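Local coordinates for protein 2-polyprenyl-6-methoxyphenol hydroxylase-like FAD-dependent oxidoreductase (Streptomyces sp. NRRL 11266, PDB 6UI5) that probably acts as an FAD-dependent oxidoreductase, holding flavin-adenine dinucleotide in a Rossmann-type domain that is joined to a thioredoxin-like C-terminal region, at residues Leu17-Ala22 against Val109-Asp114; Glu272-Gly277 against Glu330-Gly335; Thr465-Pro470 against Thr493-Pro498. All blocks are in the same frame, centred on the assembly; numbering follows the deposited sequence.

Contact 1: residues Leu17-Ala22 against Val109-Asp114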
ATOM      1  N   LEU A  17     -23.094  24.526  -5.924  1.00 56.83           N
ATOM      2  CA  LEU A  17     -22.430  25.494  -6.791  1.00 55.87           C
ATOM      3  C   LEU A  17     -23.331  26.682  -7.070  1.00 68.76           C
ATOM      4  O   LEU A  17     -22.892  27.836  -6.993  1.00 80.99           O
ATOM      5  CB  LEU A  17     -21.983  24.816  -8.098  1.00 54.81           C
ATOM      6  CG  LEU A  17     -21.525  25.680  -9.267  1.00 54.15           C
ATOM      7  CD1 LEU A  17     -20.236  26.463  -8.870  1.00 43.73           C
ATOM      8  CD2 LEU A  17     -21.234  24.772 -10.472  1.00 45.02           C
ATOM      9  N   ALA A  18     -24.600  26.416  -7.388  1.00 71.69           N
ATOM     10  CA  ALA A  18     -25.536  27.509  -7.618  1.00 61.11           C
ATOM     11  C   ALA A  18     -25.568  28.435  -6.421  1.00 53.23           C
ATOM     12  O   ALA A  18     -25.699  29.656  -6.572  1.00 52.86           O
ATOM     13  CB  ALA A  18     -26.950  26.979  -7.916  1.00 56.12           C
ATOM     14  N   CYS A  19     -25.434  27.877  -5.216  1.00 52.80           N
ATOM     15  CA  CYS A  19     -25.286  28.735  -4.043  1.00 55.31           C
ATOM     16  C   CYS A  19     -23.972  29.517  -4.090  1.00 60.03           C
ATOM     17  O   CYS A  19     -23.957  30.734  -3.841  1.00 55.33           O
ATOM     18  CB  CYS A  19     -25.372  27.912  -2.767  1.00 57.99           C
ATOM     19  SG  CYS A  19     -27.004  27.271  -2.424  1.00 62.67           S
ATOM     20  N   GLU A  20     -22.852  28.833  -4.401  1.00 47.71           N
ATOM     21  CA  GLU A  20     -21.574  29.545  -4.508  1.00 47.68           C
ATOM     22  C   GLU A  20     -21.640  30.643  -5.572  1.00 59.27           C
ATOM     23  O   GLU A  20     -20.956  31.669  -5.455  1.00 64.09           O
ATOM     24  CB  GLU A  20     -20.438  28.587  -4.853  1.00 35.97           C
ATOM     25  CG  GLU A  20     -20.032  27.490  -3.815  1.00 54.56           C
ATOM     26  CD  GLU A  20     -19.628  28.006  -2.413  1.00 62.35           C
ATOM     27  OE1 GLU A  20     -20.078  27.405  -1.406  1.00 71.04           O
ATOM     28  OE2 GLU A  20     -18.842  28.978  -2.302  1.00 65.38           O
ATOM     29  N   LEU A  21     -22.460  30.457  -6.613  1.00 61.86           N
ATOM     30  CA  LEU A  21     -22.543  31.475  -7.655  1.00 58.52           C
ATOM     31  C   LEU A  21     -23.487  32.610  -7.257  1.00 65.66           C
ATOM     32  O   LEU A  21     -23.221  33.782  -7.563  1.00 62.12           O
ATOM     33  CB  LEU A  21     -22.983  30.844  -8.971  1.00 57.93           C
ATOM     34  CG  LEU A  21     -22.004  29.891  -9.658  1.00 66.50           C
ATOM     35  CD1 LEU A  21     -22.604  29.247 -10.938  1.00 61.74           C
ATOM     36  CD2 LEU A  21     -20.743  30.649  -9.987  1.00 64.49           C
ATOM     37  N   ALA A  22     -24.569  32.281  -6.548  1.00 66.58           N
ATOM     38  CA  ALA A  22     -25.618  33.250  -6.251  1.00 68.10           C
ATOM     39  C   ALA A  22     -25.285  34.089  -5.033  1.00 77.35           C
ATOM     40  O   ALA A  22     -25.682  35.258  -4.961  1.00 85.80           O
ATOM     41  CB  ALA A  22     -26.950  32.540  -6.023  1.00 72.05           C
ATOM     42  N   VAL A 109     -32.867  29.092  -3.142  1.00 71.62           N
ATOM     43  CA  VAL A 109     -33.991  29.902  -3.586  1.00 73.65           C
ATOM     44  C   VAL A 109     -33.916  31.278  -2.942  1.00 70.75           C
ATOM     45  O   VAL A 109     -34.233  32.280  -3.591  1.00 80.24           O
ATOM     46  CB  VAL A 109     -35.357  29.200  -3.360  1.00 73.62           C
ATOM     47  CG1 VAL A 109     -35.341  27.807  -3.978  1.00 66.81           C
ATOM     48  CG2 VAL A 109     -35.764  29.140  -1.896  1.00 73.89           C
ATOM     49  N   GLU A 110     -33.429  31.374  -1.703  1.00 71.31           N
ATOM     50  CA  GLU A 110     -33.341  32.700  -1.084  1.00 80.17           C
ATOM     51  C   GLU A 110     -32.212  33.541  -1.666  1.00 77.10           C
ATOM     52  O   GLU A 110     -32.346  34.769  -1.739  1.00 77.60           O
ATOM     53  CB  GLU A 110     -33.177  32.597   0.429  1.00 82.84           C
ATOM     54  CG  GLU A 110     -32.051  31.733   0.874  1.00101.18           C
ATOM     55  CD  GLU A 110     -32.385  31.018   2.160  1.00120.10           C
ATOM     56  OE1 GLU A 110     -31.487  30.876   3.025  1.00126.38           O
ATOM     57  OE2 GLU A 110     -33.556  30.603   2.301  1.00128.51           O
ATOM     58  N   LEU A 111     -31.099  32.917  -2.085  1.00 72.56           N
ATOM     59  CA  LEU A 111     -30.062  33.698  -2.756  1.00 72.06           C
ATOM     60  C   LEU A 111     -30.417  34.000  -4.206  1.00 73.98           C
ATOM     61  O   LEU A 111     -29.622  34.654  -4.899  1.00 65.66           O
ATOM     62  CB  LEU A 111     -28.692  33.010  -2.678  1.00 69.46           C
ATOM     63  CG  LEU A 111     -28.061  32.619  -1.319  1.00 61.49           C
ATOM     64  CD1 LEU A 111     -26.933  31.604  -1.559  1.00 51.02           C
ATOM     65  CD2 LEU A 111     -27.545  33.815  -0.476  1.00 49.00           C
ATOM     66  N   GLY A 112     -31.587  33.571  -4.679  1.00 70.23           N
ATOM     67  CA  GLY A 112     -32.064  34.013  -5.969  1.00 63.61           C
ATOM     68  C   GLY A 112     -31.643  33.180  -7.157  1.00 68.69           C
ATOM     69  O   GLY A 112     -31.742  33.662  -8.292  1.00 79.79           O
ATOM     70  N   VAL A 113     -31.164  31.956  -6.941  1.00 62.78           N
ATOM     71  CA  VAL A 113     -31.009  31.048  -8.060  1.00 63.86           C
ATOM     72  C   VAL A 113     -32.359  30.833  -8.720  1.00 78.59           C
ATOM     73  O   VAL A 113     -33.364  30.597  -8.043  1.00 66.24           O
ATOM     74  CB  VAL A 113     -30.433  29.714  -7.570  1.00 64.48           C
ATOM     75  CG1 VAL A 113     -30.580  28.681  -8.652  1.00 69.51           C
ATOM     76  CG2 VAL A 113     -28.992  29.892  -7.175  1.00 63.35           C
ATOM     77  N   ASP A 114     -32.396  30.922 -10.042  1.00 79.31           N
ATOM     78  CA  ASP A 114     -33.584  30.476 -10.763  1.00 75.28           C
ATOM     79  C   ASP A 114     -33.493  28.958 -10.847  1.00 76.38           C
ATOM     80  O   ASP A 114     -32.802  28.412 -11.708  1.00 82.87           O
ATOM     81  CB  ASP A 114     -33.672  31.121 -12.136  1.00 89.85           C
ATOM     82  CG  ASP A 114     -34.936  30.718 -12.902  1.00104.38           C
ATOM     83  OD1 ASP A 114     -35.861  30.110 -12.306  1.00113.03           O
ATOM     84  OD2 ASP A 114     -35.002  31.028 -14.105  1.00104.13           O
TER
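Ala18 O accepts the helical bond from Ala22 N at 2.9 Å and a weak second one from Leu21 N, while the methyl Val113 CG2 rests against the same oxygen at 3.4 Å. Val113 CG2 also meets the two alanines one turn apart, 3.6 Å from Ala18 CB and 3.5 Å from Ala22 CB. With Val113 CG1 turned anti to the backbone N (chi1 167°), CG2 is the branch directed at the helix and CG1 passes more loosely by Ala18. Leu111 packs beside Val113 on the Ala22 methyl, with Leu111 CB 3.8 Å from Ala22 CB, and Leu111 CD1 reaches back toward the start of the helix, 3.8 Å from Cys19 O. Both segments belong to the Rossmann-type FAD domain: helix 12-22 follows the glycine-rich turn after strand 5-8, and helix 97-110 runs down to strand 114-116 at the edge of the parallel sheet. Between Leu111 and Val113 the chain reverses through a Schellman motif, where Gly112 has a phi of 89° and Gly112 N bonds Val109 O at 3.1 Å. Leu30 of strand 28-31 touches both Ala18 and Val113, whereas Leu17 and Leu21 face strand 5-8 and helix 295-316.

Contact 2: residues Glu272-Gly277 against Glu330-Gly335; sequences EQYRKG and ERHLAG
Tyr274 lays one face of its ring over the backbone of helix 325-346 at His332. The evidence is a CH-pi contact: His332 CA sits 3.8 Å from the centroid of the Tyr274 ring, 27° off the normal and shifted toward the rim at CZ. The tyrosine belongs to the loop that joins strand 257-271 of the antiparallel sheet to strand 279-281, the edge strand of the parallel Rossmann-type sheet, so the ring ties this connecting loop to the helix. Tyr274 CE2 comes within 3.3 Å of Arg331 O, which already accepts the helical bond from Gly335 N at 2.9 Å. Further out, Tyr274 OH passes 3.3 Å from Gly335 CA, where no side chain intervenes, and its hydrogen bond goes to Asn270 OD1. Asn270 holds the hydroxyl end, while the bond from Tyr274 N to His328 ND1 fixes the backbone. Arg331 offers its CB to the ring, then bends at chi2 and chi3 to carry the guanidinium away to Asp303. His332, with CG anti to the backbone N (chi1 -180°), sends its imidazole across the tyrosine at about a right angle, ring planes 44° apart. This brings His332 CD2 to 3.6 Å from the carbonyl Glu272 O.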
ATOM      1  N   GLU A 272     -11.084  13.029 -17.882  1.00 67.11           N
ATOM      2  CA  GLU A 272      -9.723  13.447 -18.213  1.00 69.84           C
ATOM      3  C   GLU A 272      -9.528  14.955 -18.067  1.00 61.54           C
ATOM      4  O   GLU A 272      -8.446  15.406 -17.688  1.00 64.25           O
ATOM      5  CB  GLU A 272      -9.388  13.013 -19.635  1.00 82.18           C
ATOM      6  CG  GLU A 272      -7.975  13.326 -20.037  1.00 96.48           C
ATOM      7  CD  GLU A 272      -7.746  13.190 -21.525  1.00106.10           C
ATOM      8  OE1 GLU A 272      -8.421  12.347 -22.165  1.00109.43           O
ATOM      9  OE2 GLU A 272      -6.884  13.932 -22.047  1.00108.60           O
ATOM     10  N   GLN A 273     -10.561  15.739 -18.349  1.00 55.10           N
ATOM     11  CA  GLN A 273     -10.512  17.195 -18.300  1.00 58.20           C
ATOM     12  C   GLN A 273     -11.786  17.652 -17.600  1.00 62.67           C
ATOM     13  O   GLN A 273     -12.874  17.474 -18.155  1.00 71.81           O
ATOM     14  CB  GLN A 273     -10.422  17.797 -19.714  1.00 52.10           C
ATOM     15  CG  GLN A 273      -9.161  17.439 -20.456  1.00 65.81           C
ATOM     16  CD  GLN A 273      -7.912  17.935 -19.724  1.00 82.41           C
ATOM     17  OE1 GLN A 273      -7.937  18.982 -19.070  1.00 82.12           O
ATOM     18  NE2 GLN A 273      -6.823  17.172 -19.819  1.00 87.50           N
ATOM     19  N   TYR A 274     -11.681  18.225 -16.391  1.00 52.20           N
ATOM     20  CA  TYR A 274     -12.908  18.727 -15.780  1.00 50.02           C
ATOM     21  C   TYR A 274     -13.353  20.032 -16.407  1.00 55.30           C
ATOM     22  O   TYR A 274     -14.362  20.597 -15.964  1.00 48.71           O
ATOM     23  CB  TYR A 274     -12.787  18.954 -14.269  1.00 46.11           C
ATOM     24  CG  TYR A 274     -12.542  17.748 -13.384  1.00 46.69           C
ATOM     25  CD1 TYR A 274     -12.160  16.530 -13.912  1.00 45.35           C
ATOM     26  CD2 TYR A 274     -12.693  17.842 -12.004  1.00 44.41           C
ATOM     27  CE1 TYR A 274     -11.918  15.438 -13.096  1.00 45.92           C
ATOM     28  CE2 TYR A 274     -12.450  16.745 -11.173  1.00 43.71           C
ATOM     29  CZ  TYR A 274     -12.051  15.551 -11.731  1.00 47.12           C
ATOM     30  OH  TYR A 274     -11.783  14.454 -10.929  1.00 48.68           O
ATOM     31  N   ARG A 275     -12.626  20.520 -17.413  1.00 60.07           N
ATOM     32  CA  ARG A 275     -12.963  21.778 -18.066  1.00 67.99           C
ATOM     33  C   ARG A 275     -12.650  21.696 -19.552  1.00 65.96           C
ATOM     34  O   ARG A 275     -11.589  21.205 -19.937  1.00 72.64           O
ATOM     35  CB  ARG A 275     -12.181  22.943 -17.457  1.00 63.00           C
ATOM     36  CG  ARG A 275     -12.435  24.223 -18.198  1.00 63.36           C
ATOM     37  CD  ARG A 275     -11.286  25.215 -18.139  1.00 66.32           C
ATOM     38  NE  ARG A 275     -11.730  26.448 -18.783  1.00 70.47           N
ATOM     39  CZ  ARG A 275     -11.065  27.597 -18.785  1.00 78.57           C
ATOM     40  NH1 ARG A 275      -9.887  27.701 -18.178  1.00 81.16           N
ATOM     41  NH2 ARG A 275     -11.589  28.648 -19.398  1.00 80.50           N
ATOM     42  N   LYS A 276     -13.562  22.197 -20.388  1.00 60.34           N
ATOM     43  CA  LYS A 276     -13.279  22.380 -21.800  1.00 62.20           C
ATOM     44  C   LYS A 276     -13.773  23.771 -22.209  1.00 71.05           C
ATOM     45  O   LYS A 276     -14.735  23.907 -22.942  1.00 69.72           O
ATOM     46  CB  LYS A 276     -13.899  21.274 -22.661  1.00 67.54           C
ATOM     47  CG  LYS A 276     -13.590  21.414 -24.160  1.00 76.49           C
ATOM     48  CD  LYS A 276     -13.893  20.157 -25.002  1.00 82.86           C
ATOM     49  CE  LYS A 276     -13.409  18.869 -24.319  1.00 97.28           C
ATOM     50  NZ  LYS A 276     -11.933  18.556 -24.258  1.00 98.20           N
ATOM     51  N   GLY A 277     -13.106  24.812 -21.708  1.00 86.06           N
ATOM     52  CA  GLY A 277     -13.367  26.190 -22.086  1.00 86.90           C
ATOM     53  C   GLY A 277     -14.830  26.586 -22.124  1.00 98.01           C
ATOM     54  O   GLY A 277     -15.516  26.313 -23.109  1.00111.76           O
ATOM     55  N   GLU A 330      -6.555  21.464  -9.495  1.00 49.05           N
ATOM     56  CA  GLU A 330      -6.813  21.150  -8.102  1.00 53.46           C
ATOM     57  C   GLU A 330      -7.780  19.990  -7.977  1.00 45.82           C
ATOM     58  O   GLU A 330      -7.563  19.090  -7.158  1.00 44.89           O
ATOM     59  CB  GLU A 330      -7.350  22.390  -7.388  1.00 54.44           C
ATOM     60  CG  GLU A 330      -6.232  23.270  -6.885  1.00 59.83           C
ATOM     61  CD  GLU A 330      -6.637  24.725  -6.751  1.00 63.41           C
ATOM     62  OE1 GLU A 330      -5.735  25.590  -6.797  1.00 60.81           O
ATOM     63  OE2 GLU A 330      -7.843  25.005  -6.585  1.00 58.88           O
ATOM     64  N   ARG A 331      -8.833  19.975  -8.799  1.00 46.53           N
ATOM     65  CA  ARG A 331      -9.932  19.047  -8.554  1.00 47.80           C
ATOM     66  C   ARG A 331      -9.784  17.722  -9.276  1.00 50.25           C
ATOM     67  O   ARG A 331     -10.194  16.693  -8.732  1.00 56.15           O
ATOM     68  CB  ARG A 331     -11.236  19.723  -8.905  1.00 41.74           C
ATOM     69  CG  ARG A 331     -11.570  20.775  -7.847  1.00 42.54           C
ATOM     70  CD  ARG A 331     -12.353  20.105  -6.742  1.00 48.17           C
ATOM     71  NE  ARG A 331     -11.562  19.593  -5.642  1.00 53.97           N
ATOM     72  CZ  ARG A 331     -12.049  18.810  -4.687  1.00 54.69           C
ATOM     73  NH1 ARG A 331     -13.332  18.427  -4.734  1.00 40.32           N
ATOM     74  NH2 ARG A 331     -11.262  18.419  -3.682  1.00 53.60           N
ATOM     75  N   HIS A 332      -9.145  17.691 -10.443  1.00 55.14           N
ATOM     76  CA  HIS A 332      -8.836  16.399 -11.040  1.00 55.33           C
ATOM     77  C   HIS A 332      -7.971  15.551 -10.114  1.00 57.59           C
ATOM     78  O   HIS A 332      -8.136  14.324 -10.069  1.00 54.34           O
ATOM     79  CB  HIS A 332      -8.151  16.574 -12.390  1.00 58.62           C
ATOM     80  CG  HIS A 332      -7.807  15.279 -13.058  1.00 65.07           C
ATOM     81  ND1 HIS A 332      -6.805  14.450 -12.602  1.00 65.73           N
ATOM     82  CD2 HIS A 332      -8.327  14.675 -14.153  1.00 69.00           C
ATOM     83  CE1 HIS A 332      -6.725  13.387 -13.385  1.00 67.83           C
ATOM     84  NE2 HIS A 332      -7.634  13.503 -14.336  1.00 69.76           N
ATOM     85  N   LEU A 333      -7.035  16.174  -9.376  1.00 53.95           N
ATOM     86  CA  LEU A 333      -6.208  15.392  -8.452  1.00 46.82           C
ATOM     87  C   LEU A 333      -7.077  14.764  -7.385  1.00 47.04           C
ATOM     88  O   LEU A 333      -6.908  13.589  -7.051  1.00 51.90           O
ATOM     89  CB  LEU A 333      -5.116  16.254  -7.796  1.00 46.73           C
ATOM     90  CG  LEU A 333      -4.410  15.762  -6.511  1.00 51.76           C
ATOM     91  CD1 LEU A 333      -3.586  14.454  -6.726  1.00 42.94           C
ATOM     92  CD2 LEU A 333      -3.428  16.836  -5.943  1.00 40.29           C
ATOM     93  N   ALA A 334      -8.028  15.537  -6.854  1.00 43.16           N
ATOM     94  CA  ALA A 334      -8.867  15.047  -5.772  1.00 41.20           C
ATOM     95  C   ALA A 334      -9.771  13.910  -6.255  1.00 49.15           C
ATOM     96  O   ALA A 334      -9.977  12.915  -5.539  1.00 53.14           O
ATOM     97  CB  ALA A 334      -9.682  16.214  -5.200  1.00 38.28           C
ATOM     98  N   GLY A 335     -10.303  14.030  -7.475  1.00 44.38           N
ATOM     99  CA  GLY A 335     -11.009  12.909  -8.077  1.00 53.45           C
ATOM    100  C   GLY A 335     -10.114  11.703  -8.291  1.00 56.08           C
ATOM    101  O   GLY A 335     -10.512  10.563  -8.014  1.00 57.61           O
TER

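Contact 3: residues Thr465-Pro470 against Thr493-Pro498; sequences TLLLRP and TWFGAP
Arg469 lies across one face of the Trp494 indole, and two measurements establish the pairing. The guanidinium carbon Arg469 CZ stands 4.3 Å from the centroid of the Trp494 six-membered ring, a cation-pi contact, while Arg469 CD makes a CH-pi contact 3.8 Å from the centroid of the five-membered ring; each lies 9° off the normal. The arginine is bent at chi3 (-42°), which lets the methylene cover the inner ring and the charged group the outer one. The guanidinium is not stacked flat: its plane is turned 64° from the indole, and Arg469 NH1 leads, 3.1 Å from Trp494 CH2. Over the opposite face of the indole, Thr493 OG1 sits 3.5 Å above the plane.

Charge pairing fixes the same arginine. NH2 forms a salt bridge with Asp471, and Glu330 is a second partner, so the cation is probably well compensated although the residue is buried.

The apolar part is carried by the Phe495 ring. Pro470 CD packs at 3.6 Å from Phe495 CE2, the two side chains coming from opposite directions, and Leu467 CD2 approaches Phe495 CE1 more loosely, at 4.4 Å. The carbonyl Leu468 O meets the ring edge, near its plane, 3.9 Å from Phe495 CZ.

Gly496, with positive phi, is the first residue outside helical angles, and the carbonyls of Phe495 and Gly496 are taken by Arg450 and Trp447. The arrangement sets helix 484-495 against a mixed sheet, consistent with a thioredoxin-like domain. Strand 465-468 runs between strands 430-434 and 474-477, antiparallel to both; Leu467 reaches back to Ala490 and Leu491 of the helix, Trp494 touches Ala475, and Arg469 and Pro470 lean on Trp309 of helix 295-316.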
ATOM      1  N   THR A 465      -0.421  35.066  11.350  1.00 47.54           N
ATOM      2  CA  THR A 465      -1.187  35.631  10.241  1.00 54.76           C
ATOM      3  C   THR A 465      -1.451  34.540   9.204  1.00 52.12           C
ATOM      4  O   THR A 465      -0.647  33.617   9.040  1.00 54.24           O
ATOM      5  CB  THR A 465      -0.431  36.834   9.610  1.00 55.33           C
ATOM      6  OG1 THR A 465       0.331  37.518  10.626  1.00 59.84           O
ATOM      7  CG2 THR A 465      -1.396  37.838   8.933  1.00 43.66           C
ATOM      8  N   LEU A 466      -2.586  34.633   8.509  1.00 46.01           N
ATOM      9  CA  LEU A 466      -2.914  33.650   7.470  1.00 45.70           C
ATOM     10  C   LEU A 466      -3.817  34.306   6.439  1.00 46.07           C
ATOM     11  O   LEU A 466      -4.609  35.208   6.753  1.00 51.19           O
ATOM     12  CB  LEU A 466      -3.605  32.376   8.009  1.00 34.72           C
ATOM     13  CG  LEU A 466      -2.984  31.519   9.145  1.00 37.54           C
ATOM     14  CD1 LEU A 466      -3.509  31.902  10.517  1.00 35.55           C
ATOM     15  CD2 LEU A 466      -3.117  30.029   8.963  1.00 34.00           C
ATOM     16  N   LEU A 467      -3.688  33.854   5.199  1.00 39.32           N
ATOM     17  CA  LEU A 467      -4.565  34.303   4.128  1.00 49.19           C
ATOM     18  C   LEU A 467      -5.364  33.116   3.599  1.00 49.37           C
ATOM     19  O   LEU A 467      -4.782  32.090   3.219  1.00 43.44           O
ATOM     20  CB  LEU A 467      -3.767  34.956   3.010  1.00 36.98           C
ATOM     21  CG  LEU A 467      -4.515  35.395   1.758  1.00 39.57           C
ATOM     22  CD1 LEU A 467      -5.337  36.702   1.965  1.00 40.67           C
ATOM     23  CD2 LEU A 467      -3.504  35.513   0.579  1.00 39.44           C
ATOM     24  N   LEU A 468      -6.691  33.236   3.606  1.00 39.08           N
ATOM     25  CA  LEU A 468      -7.556  32.155   3.131  1.00 38.43           C
ATOM     26  C   LEU A 468      -8.168  32.556   1.807  1.00 33.54           C
ATOM     27  O   LEU A 468      -8.700  33.668   1.671  1.00 39.10           O
ATOM     28  CB  LEU A 468      -8.666  31.836   4.127  1.00 41.64           C
ATOM     29  CG  LEU A 468      -8.208  31.638   5.567  1.00 45.65           C
ATOM     30  CD1 LEU A 468      -9.445  31.551   6.497  1.00 52.29           C
ATOM     31  CD2 LEU A 468      -7.307  30.407   5.705  1.00 36.74           C
ATOM     32  N   ARG A 469      -8.060  31.672   0.830  1.00 40.80           N
ATOM     33  CA  ARG A 469      -8.848  31.819  -0.383  1.00 53.61           C
ATOM     34  C   ARG A 469     -10.339  31.597  -0.118  1.00 38.45           C
ATOM     35  O   ARG A 469     -10.727  30.998   0.893  1.00 37.99           O
ATOM     36  CB  ARG A 469      -8.370  30.848  -1.454  1.00 55.37           C
ATOM     37  CG  ARG A 469      -6.848  30.643  -1.490  1.00 44.86           C
ATOM     38  CD  ARG A 469      -6.515  29.893  -2.753  1.00 52.87           C
ATOM     39  NE  ARG A 469      -7.487  28.805  -3.011  1.00 63.29           N
ATOM     40  CZ  ARG A 469      -7.315  27.823  -3.894  1.00 59.22           C
ATOM     41  NH1 ARG A 469      -6.208  27.768  -4.663  1.00 48.17           N
ATOM     42  NH2 ARG A 469      -8.256  26.896  -4.026  1.00 56.79           N
ATOM     43  N   PRO A 470     -11.198  32.112  -1.004  1.00 42.68           N
ATOM     44  CA  PRO A 470     -12.644  32.030  -0.751  1.00 47.06           C
ATOM     45  C   PRO A 470     -13.156  30.617  -0.508  1.00 48.99           C
ATOM     46  O   PRO A 470     -14.217  30.464   0.103  1.00 54.29           O
ATOM     47  CB  PRO A 470     -13.263  32.644  -2.015  1.00 52.68           C
ATOM     48  CG  PRO A 470     -12.224  33.593  -2.514  1.00 55.93           C
ATOM     49  CD  PRO A 470     -10.901  32.924  -2.206  1.00 52.81           C
ATOM     50  N   THR A 493      -1.723  36.311  -7.296  1.00 43.68           N
ATOM     51  CA  THR A 493      -1.928  35.126  -8.105  1.00 56.41           C
ATOM     52  C   THR A 493      -3.336  34.570  -7.924  1.00 61.18           C
ATOM     53  O   THR A 493      -3.895  34.032  -8.879  1.00 65.23           O
ATOM     54  CB  THR A 493      -0.853  34.063  -7.815  1.00 60.50           C
ATOM     55  OG1 THR A 493      -1.231  33.229  -6.714  1.00 68.69           O
ATOM     56  CG2 THR A 493       0.520  34.700  -7.537  1.00 60.77           C
ATOM     57  N   TRP A 494      -3.938  34.742  -6.743  1.00 59.18           N
ATOM     58  CA  TRP A 494      -5.262  34.218  -6.440  1.00 68.41           C
ATOM     59  C   TRP A 494      -6.363  35.262  -6.526  1.00 73.62           C
ATOM     60  O   TRP A 494      -7.475  34.934  -6.942  1.00 77.04           O
ATOM     61  CB  TRP A 494      -5.280  33.574  -5.052  1.00 60.55           C
ATOM     62  CG  TRP A 494      -4.457  32.347  -5.026  1.00 52.63           C
ATOM     63  CD1 TRP A 494      -3.387  32.108  -4.240  1.00 51.41           C
ATOM     64  CD2 TRP A 494      -4.632  31.178  -5.842  1.00 59.42           C
ATOM     65  NE1 TRP A 494      -2.864  30.862  -4.505  1.00 54.63           N
ATOM     66  CE2 TRP A 494      -3.609  30.270  -5.491  1.00 55.84           C
ATOM     67  CE3 TRP A 494      -5.565  30.803  -6.819  1.00 53.73           C
ATOM     68  CZ2 TRP A 494      -3.473  29.016  -6.099  1.00 43.80           C
ATOM     69  CZ3 TRP A 494      -5.430  29.557  -7.427  1.00 49.59           C
ATOM     70  CH2 TRP A 494      -4.394  28.680  -7.060  1.00 54.78           C
ATOM     71  N   PHE A 495      -6.100  36.509  -6.149  1.00 67.79           N
ATOM     72  CA  PHE A 495      -7.132  37.531  -6.230  1.00 59.65           C
ATOM     73  C   PHE A 495      -6.841  38.564  -7.309  1.00 65.00           C
ATOM     74  O   PHE A 495      -7.635  39.502  -7.486  1.00 63.72           O
ATOM     75  CB  PHE A 495      -7.319  38.216  -4.871  1.00 54.31           C
ATOM     76  CG  PHE A 495      -7.700  37.272  -3.763  1.00 52.65           C
ATOM     77  CD1 PHE A 495      -6.728  36.632  -3.015  1.00 54.43           C
ATOM     78  CD2 PHE A 495      -9.044  37.026  -3.466  1.00 58.05           C
ATOM     79  CE1 PHE A 495      -7.072  35.763  -1.985  1.00 55.65           C
ATOM     80  CE2 PHE A 495      -9.395  36.162  -2.434  1.00 53.18           C
ATOM     81  CZ  PHE A 495      -8.408  35.524  -1.691  1.00 49.98           C
ATOM     82  N   GLY A 496      -5.722  38.424  -8.035  1.00 61.13           N
ATOM     83  CA  GLY A 496      -5.509  39.261  -9.200  1.00 62.20           C
ATOM     84  C   GLY A 496      -5.020  40.665  -8.881  1.00 67.53           C
ATOM     85  O   GLY A 496      -4.457  40.943  -7.820  1.00 63.59           O
ATOM     86  N   ALA A 497      -5.273  41.568  -9.830  1.00 71.89           N
ATOM     87  CA  ALA A 497      -4.642  42.880  -9.839  1.00 70.05           C
ATOM     88  C   ALA A 497      -5.007  43.673  -8.585  1.00 78.99           C
ATOM     89  O   ALA A 497      -6.078  43.483  -8.007  1.00 77.42           O
ATOM     90  CB  ALA A 497      -5.040  43.651 -11.093  1.00 69.52           C
ATOM     91  N   PRO A 498      -4.128  44.576  -8.140  1.00 87.99           N
ATOM     92  CA  PRO A 498      -4.244  45.097  -6.770  1.00 90.72           C
ATOM     93  C   PRO A 498      -5.335  46.133  -6.513  1.00 89.86           C
ATOM     94  O   PRO A 498      -5.813  46.205  -5.380  1.00100.92           O
ATOM     95  CB  PRO A 498      -2.851  45.693  -6.512  1.00 86.99           C
ATOM     96  CG  PRO A 498      -2.329  46.003  -7.864  1.00 90.90           C
ATOM     97  CD  PRO A 498      -2.828  44.913  -8.747  1.00 87.70           C
TER

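How the contacts relate
The three contacts follow one another along the chain without interleaving. Contacts 1 and 2 share the FAD-binding region, with centres 23 Å apart and nearest atoms about 10 Å apart; contact 3 belongs to the C-terminal, thioredoxin-like region. Contacts 2 and 3 touch across this boundary, where Glu330 OE1 meets Arg469 NH1 at 3.1 Å in a salt bridge and packs near Trp494. Contacts 1 and 3, about 5 Å apart at their nearest atoms, are bridged by Arg57, which pairs with Glu20 and bonds Pro470 O. Helix 295-316 borders all three, so the C-terminal region is fastened to the flavin domain by both polar links and shared packing.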